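Long-range contact in putative ABC transporter (Thermobispora bispora, PDB 4PE6), which probably binds a carbohydrate or related small solute for uptake by an ABC transporter, and holds a trihydroxybutanoic acid in this crystal: residues 235-247 with 296-309. Sequence-based numbering, arbitrary orientation.
Sequences FETNGRALSYWKD and RDTWASVLKPDEYA
Asp306 OD1 is gripped by both terminal nitrogens of Arg240, with NH1 at 2.6 Å from OD1. The guanidinium meets the carboxylate end-on, and OD1 lies in the guanidinium plane but is approached from above its own carboxylate plane. The backbone also fixes this end of helix 239-247. Arg240 N donates to Pro305 O at 2.9 Å, and Gly239 N reaches Glu307 O. Gly239 fits because a side chain here would run into Lys304 O. Asn238 is the N-cap: OD1 accepts from Ala241 N, while CB lies over the face of the Tyr308 ring. Ala309 N donates to Thr237 O at 2.8 Å.

Farther along the helix, Leu242 CD2 packs against Trp299 CB and Leu303 CD1. Trp245, its CG anti to the backbone N (chi1 -166°), presents one indole face to Arg296. The guanidinium lies flat on it, centres 3.4 Å apart and planes at 8°, and Arg296 CD covers the six-membered ring. Phe235 is on the opposite face. A serine in place of Trp245 would probably leave the Arg296 guanidinium without its cation-pi partner and free to turn.

Tyr308 also touches Met258 of the ligand pocket. Polar bonds thus tie the N-terminal end of helix 239-247 to the turn 304-307, while Leu242 and the cation-pi stack join the two helices. Only the Tyr308 end lies near the bound acid.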
loop_
_atom_site.group_PDB
_atom_site.type_symbol
_atom_site.label_atom_id
_atom_site.label_comp_id
_atom_site.label_asym_id
_atom_site.label_seq_id
_atom_site.Cartn_x
_atom_site.Cartn_y
_atom_site.Cartn_z
ATOM N N PHE A 235 -1.808 8.293 -10.154
ATOM C CA PHE A 235 -2.566 7.139 -10.563
ATOM C C PHE A 235 -2.361 5.932 -9.679
ATOM O O PHE A 235 -1.290 5.724 -9.115
ATOM C CB PHE A 235 -2.169 6.728 -11.986
ATOM C CG PHE A 235 -2.731 7.618 -13.037
ATOM C CD1 PHE A 235 -4.104 7.682 -13.234
ATOM C CD2 PHE A 235 -1.903 8.364 -13.851
ATOM C CE1 PHE A 235 -4.639 8.496 -14.209
ATOM C CE2 PHE A 235 -2.443 9.181 -14.839
ATOM C CZ PHE A 235 -3.808 9.240 -15.012
ATOM N N GLU A 236 -3.407 5.118 -9.644
ATOM C CA GLU A 236 -3.316 3.687 -9.322
ATOM C C GLU A 236 -2.203 3.047 -10.137
ATOM O O GLU A 236 -2.005 3.404 -11.302
ATOM C CB GLU A 236 -4.618 2.969 -9.705
ATOM C CG GLU A 236 -5.850 3.375 -8.917
ATOM C CD GLU A 236 -6.580 4.591 -9.453
ATOM O OE1 GLU A 236 -6.057 5.286 -10.343
ATOM O OE2 GLU A 236 -7.688 4.865 -8.954
ATOM N N THR A 237 -1.525 2.070 -9.554
ATOM C CA THR A 237 -0.532 1.270 -10.264
ATOM C C THR A 237 -1.209 0.015 -10.796
ATOM O O THR A 237 -0.633 -1.066 -10.766
ATOM C CB THR A 237 0.631 0.889 -9.332
ATOM O OG1 THR A 237 0.099 0.389 -8.102
ATOM C CG2 THR A 237 1.523 2.107 -9.069
ATOM N N ASN A 238 -2.453 0.150 -11.270
ATOM C CA ASN A 238 -3.179 -0.998 -11.770
ATOM C C ASN A 238 -3.290 -0.940 -13.297
ATOM O O ASN A 238 -2.898 0.049 -13.916
ATOM C CB ASN A 238 -4.546 -1.177 -11.065
ATOM C CG ASN A 238 -5.577 -0.116 -11.414
ATOM O OD1 ASN A 238 -5.370 0.760 -12.252
ATOM N ND2 ASN A 238 -6.723 -0.201 -10.754
ATOM N N GLY A 239 -3.791 -2.014 -13.890
ATOM C CA GLY A 239 -3.916 -2.096 -15.350
ATOM C C GLY A 239 -4.774 -1.001 -15.958
ATOM O O GLY A 239 -4.448 -0.466 -17.011
ATOM N N ARG A 240 -5.879 -0.672 -15.302
ATOM C CA ARG A 240 -6.831 0.299 -15.839
ATOM C C ARG A 240 -6.249 1.721 -15.876
ATOM O O ARG A 240 -6.443 2.459 -16.855
ATOM C CB ARG A 240 -8.113 0.287 -15.001
ATOM C CG ARG A 240 -9.155 1.323 -15.428
ATOM C CD ARG A 240 -10.392 1.254 -14.550
ATOM N NE ARG A 240 -11.032 -0.060 -14.648
ATOM C CZ ARG A 240 -10.974 -1.023 -13.733
ATOM N NH1 ARG A 240 -10.303 -0.862 -12.580
ATOM N NH2 ARG A 240 -11.596 -2.168 -13.972
ATOM N N ALA A 241 -5.540 2.110 -14.820
ATOM C CA ALA A 241 -4.990 3.472 -14.749
ATOM C C ALA A 241 -3.830 3.653 -15.732
ATOM O O ALA A 241 -3.728 4.679 -16.420
ATOM C CB ALA A 241 -4.536 3.798 -13.343
ATOM N N LEU A 242 -2.957 2.651 -15.789
ATOM C CA LEU A 242 -1.848 2.660 -16.752
ATOM C C LEU A 242 -2.328 2.772 -18.200
ATOM O O LEU A 242 -1.785 3.562 -18.977
ATOM C CB LEU A 242 -0.969 1.428 -16.569
ATOM C CG LEU A 242 0.212 1.571 -15.598
ATOM C CD1 LEU A 242 -0.011 2.552 -14.459
ATOM C CD2 LEU A 242 0.564 0.197 -15.038
ATOM N N SER A 243 -3.363 2.010 -18.538
ATOM C CA SER A 243 -3.975 2.074 -19.864
ATOM C C SER A 243 -4.616 3.433 -20.152
ATOM O O SER A 243 -4.538 3.935 -21.281
ATOM C CB SER A 243 -5.031 0.972 -20.027
ATOM O OG SER A 243 -4.523 -0.304 -19.653
ATOM N N TYR A 244 -5.279 4.010 -19.152
ATOM C CA TYR A 244 -5.907 5.320 -19.298
ATOM C C TYR A 244 -4.837 6.388 -19.528
ATOM O O TYR A 244 -4.989 7.269 -20.386
ATOM C CB TYR A 244 -6.753 5.644 -18.061
ATOM C CG TYR A 244 -7.318 7.043 -18.036
ATOM C CD1 TYR A 244 -8.513 7.352 -18.695
ATOM C CD2 TYR A 244 -6.653 8.068 -17.361
ATOM C CE1 TYR A 244 -9.027 8.638 -18.668
ATOM C CE2 TYR A 244 -7.159 9.351 -17.335
ATOM C CZ TYR A 244 -8.339 9.633 -17.986
ATOM O OH TYR A 244 -8.826 10.909 -17.952
ATOM N N TRP A 245 -3.754 6.286 -18.758
ATOM C CA TRP A 245 -2.575 7.134 -18.904
ATOM C C TRP A 245 -2.053 7.098 -20.363
ATOM O O TRP A 245 -1.758 8.140 -20.956
ATOM C CB TRP A 245 -1.514 6.659 -17.899
ATOM C CG TRP A 245 -0.346 7.562 -17.645
ATOM C CD1 TRP A 245 -0.145 8.816 -18.137
ATOM C CD2 TRP A 245 0.784 7.273 -16.812
ATOM N NE1 TRP A 245 1.049 9.318 -17.679
ATOM C CE2 TRP A 245 1.637 8.392 -16.858
ATOM C CE3 TRP A 245 1.160 6.169 -16.027
ATOM C CZ2 TRP A 245 2.849 8.439 -16.165
ATOM C CZ3 TRP A 245 2.364 6.213 -15.345
ATOM C CH2 TRP A 245 3.196 7.344 -15.415
ATOM N N LYS A 246 -1.961 5.902 -20.934
ATOM C CA LYS A 246 -1.484 5.748 -22.312
ATOM C C LYS A 246 -2.538 6.175 -23.338
ATOM O O LYS A 246 -2.279 7.042 -24.174
ATOM C CB LYS A 246 -1.041 4.300 -22.570
ATOM C CG LYS A 246 -0.502 4.027 -23.970
ATOM C CD LYS A 246 0.582 5.026 -24.371
ATOM C CE LYS A 246 1.216 4.675 -25.714
ATOM N NZ LYS A 246 1.952 3.378 -25.670
ATOM N N ASP A 247 -3.730 5.594 -23.243
ATOM C CA ASP A 247 -4.769 5.779 -24.258
ATOM C C ASP A 247 -5.164 7.245 -24.441
ATOM O O ASP A 247 -5.528 7.646 -25.537
ATOM C CB ASP A 247 -6.006 4.924 -23.943
ATOM C CG ASP A 247 -5.698 3.428 -23.909
ATOM O OD1 ASP A 247 -4.540 3.041 -24.190
ATOM O OD2 ASP A 247 -6.611 2.643 -23.577
ATOM N N ARG A 296 5.892 1.805 -17.821
ATOM C CA ARG A 296 4.422 1.743 -17.970
ATOM C C ARG A 296 3.938 0.592 -18.833
ATOM O O ARG A 296 3.112 -0.219 -18.408
ATOM C CB ARG A 296 3.875 3.025 -18.584
ATOM C CG ARG A 296 3.875 4.212 -17.647
ATOM C CD ARG A 296 3.847 5.535 -18.397
ATOM N NE ARG A 296 2.678 5.663 -19.261
ATOM C CZ ARG A 296 2.323 6.774 -19.908
ATOM N NH1 ARG A 296 3.033 7.895 -19.792
ATOM N NH2 ARG A 296 1.233 6.761 -20.666
ATOM N N ASP A 297 4.447 0.534 -20.057
ATOM C CA ASP A 297 3.969 -0.462 -21.010
ATOM C C ASP A 297 4.311 -1.876 -20.536
ATOM O O ASP A 297 3.493 -2.789 -20.657
ATOM C CB ASP A 297 4.534 -0.191 -22.408
ATOM C CG ASP A 297 4.154 1.190 -22.937
ATOM O OD1 ASP A 297 3.091 1.732 -22.562
ATOM O OD2 ASP A 297 4.928 1.739 -23.742
ATOM N N THR A 298 5.506 -2.047 -19.979
ATOM C CA THR A 298 5.908 -3.342 -19.434
ATOM C C THR A 298 4.867 -3.800 -18.394
ATOM O O THR A 298 4.336 -4.902 -18.479
ATOM C CB THR A 298 7.330 -3.328 -18.806
ATOM O OG1 THR A 298 7.277 -2.765 -17.486
ATOM C CG2 THR A 298 8.323 -2.531 -19.643
ATOM N N TRP A 299 4.558 -2.947 -17.415
ATOM C CA TRP A 299 3.527 -3.296 -16.438
ATOM C C TRP A 299 2.160 -3.505 -17.094
ATOM O O TRP A 299 1.485 -4.492 -16.816
ATOM C CB TRP A 299 3.418 -2.235 -15.343
ATOM C CG TRP A 299 4.439 -2.382 -14.267
ATOM C CD1 TRP A 299 5.485 -1.544 -14.002
ATOM C CD2 TRP A 299 4.502 -3.430 -13.290
ATOM N NE1 TRP A 299 6.190 -2.002 -12.901
ATOM C CE2 TRP A 299 5.611 -3.161 -12.456
ATOM C CE3 TRP A 299 3.725 -4.560 -13.035
ATOM C CZ2 TRP A 299 5.960 -3.988 -11.386
ATOM C CZ3 TRP A 299 4.076 -5.392 -11.983
ATOM C CH2 TRP A 299 5.182 -5.097 -11.166
ATOM N N ALA A 300 1.774 -2.585 -17.969
ATOM C CA ALA A 300 0.469 -2.660 -18.639
ATOM C C ALA A 300 0.299 -3.945 -19.450
ATOM O O ALA A 300 -0.812 -4.425 -19.613
ATOM C CB ALA A 300 0.253 -1.449 -19.529
ATOM N N SER A 301 1.399 -4.517 -19.925
ATOM C CA SER A 301 1.343 -5.759 -20.681
ATOM C C SER A 301 0.937 -6.930 -19.815
ATOM O O SER A 301 0.349 -7.884 -20.313
ATOM C CB SER A 301 2.697 -6.061 -21.308
ATOM O OG SER A 301 3.014 -5.061 -22.250
ATOM N N VAL A 302 1.263 -6.876 -18.523
ATOM C CA VAL A 302 1.021 -8.020 -17.645
ATOM C C VAL A 302 -0.199 -7.873 -16.746
ATOM O O VAL A 302 -0.833 -8.868 -16.430
ATOM C CB VAL A 302 2.255 -8.379 -16.778
ATOM C CG1 VAL A 302 3.376 -8.904 -17.659
ATOM C CG2 VAL A 302 2.732 -7.199 -15.939
ATOM N N LEU A 303 -0.539 -6.659 -16.341
ATOM C CA LEU A 303 -1.587 -6.478 -15.338
ATOM C C LEU A 303 -2.965 -6.523 -15.948
ATOM O O LEU A 303 -3.228 -5.846 -16.938
ATOM C CB LEU A 303 -1.453 -5.123 -14.647
ATOM C CG LEU A 303 -0.125 -4.826 -13.972
ATOM C CD1 LEU A 303 -0.140 -3.378 -13.526
ATOM C CD2 LEU A 303 0.127 -5.773 -12.810
ATOM N N LYS A 304 -3.848 -7.290 -15.319
ATOM C CA LYS A 304 -5.277 -7.202 -15.588
ATOM C C LYS A 304 -5.771 -5.843 -15.093
ATOM O O LYS A 304 -5.088 -5.195 -14.270
ATOM C CB LYS A 304 -6.008 -8.351 -14.900
ATOM C CG LYS A 304 -5.584 -9.723 -15.430
ATOM C CD LYS A 304 -6.506 -10.837 -14.968
ATOM C CE LYS A 304 -6.430 -11.067 -13.461
ATOM N NZ LYS A 304 -5.109 -11.592 -13.004
ATOM N N PRO A 305 -6.938 -5.395 -15.586
ATOM C CA PRO A 305 -7.340 -4.022 -15.307
ATOM C C PRO A 305 -7.367 -3.676 -13.808
ATOM O O PRO A 305 -6.866 -2.615 -13.414
ATOM C CB PRO A 305 -8.745 -3.929 -15.929
ATOM C CG PRO A 305 -8.753 -4.967 -16.998
ATOM C CD PRO A 305 -7.905 -6.082 -16.468
ATOM N N ASP A 306 -7.920 -4.570 -12.995
ATOM C CA ASP A 306 -8.016 -4.328 -11.555
ATOM C C ASP A 306 -6.798 -4.797 -10.746
ATOM O O ASP A 306 -6.809 -4.711 -9.522
ATOM C CB ASP A 306 -9.283 -4.973 -11.005
ATOM C CG ASP A 306 -10.527 -4.341 -11.559
ATOM O OD1 ASP A 306 -10.729 -3.130 -11.352
ATOM O OD2 ASP A 306 -11.319 -5.043 -12.211
ATOM N N GLU A 307 -5.774 -5.314 -11.419
ATOM C CA GLU A 307 -4.613 -5.875 -10.740
ATOM C C GLU A 307 -3.575 -4.785 -10.549
ATOM O O GLU A 307 -3.173 -4.140 -11.504
ATOM C CB GLU A 307 -3.996 -7.013 -11.537
ATOM C CG GLU A 307 -2.779 -7.658 -10.884
ATOM C CD GLU A 307 -2.088 -8.671 -11.789
ATOM O OE1 GLU A 307 -2.513 -8.805 -12.958
ATOM O OE2 GLU A 307 -1.122 -9.321 -11.336
ATOM N N TYR A 308 -3.161 -4.591 -9.301
ATOM C CA TYR A 308 -2.138 -3.618 -8.965
ATOM C C TYR A 308 -0.747 -4.243 -9.131
ATOM O O TYR A 308 -0.538 -5.433 -8.860
ATOM C CB TYR A 308 -2.338 -3.112 -7.519
ATOM C CG TYR A 308 -3.490 -2.149 -7.379
ATOM C CD1 TYR A 308 -4.803 -2.564 -7.609
ATOM C CD2 TYR A 308 -3.271 -0.811 -7.057
ATOM C CE1 TYR A 308 -5.861 -1.686 -7.480
ATOM C CE2 TYR A 308 -4.326 0.077 -6.926
ATOM C CZ TYR A 308 -5.620 -0.367 -7.138
ATOM O OH TYR A 308 -6.676 0.485 -7.013
ATOM N N ALA A 309 0.204 -3.432 -9.566
ATOM C CA ALA A 309 1.585 -3.862 -9.707
ATOM C C ALA A 309 2.106 -4.299 -8.343
ATOM O O ALA A 309 1.859 -3.625 -7.314
ATOM C CB ALA A 309 2.445 -2.739 -10.275
HETATM O O HOH W 1 1.764 -0.958 -6.499
#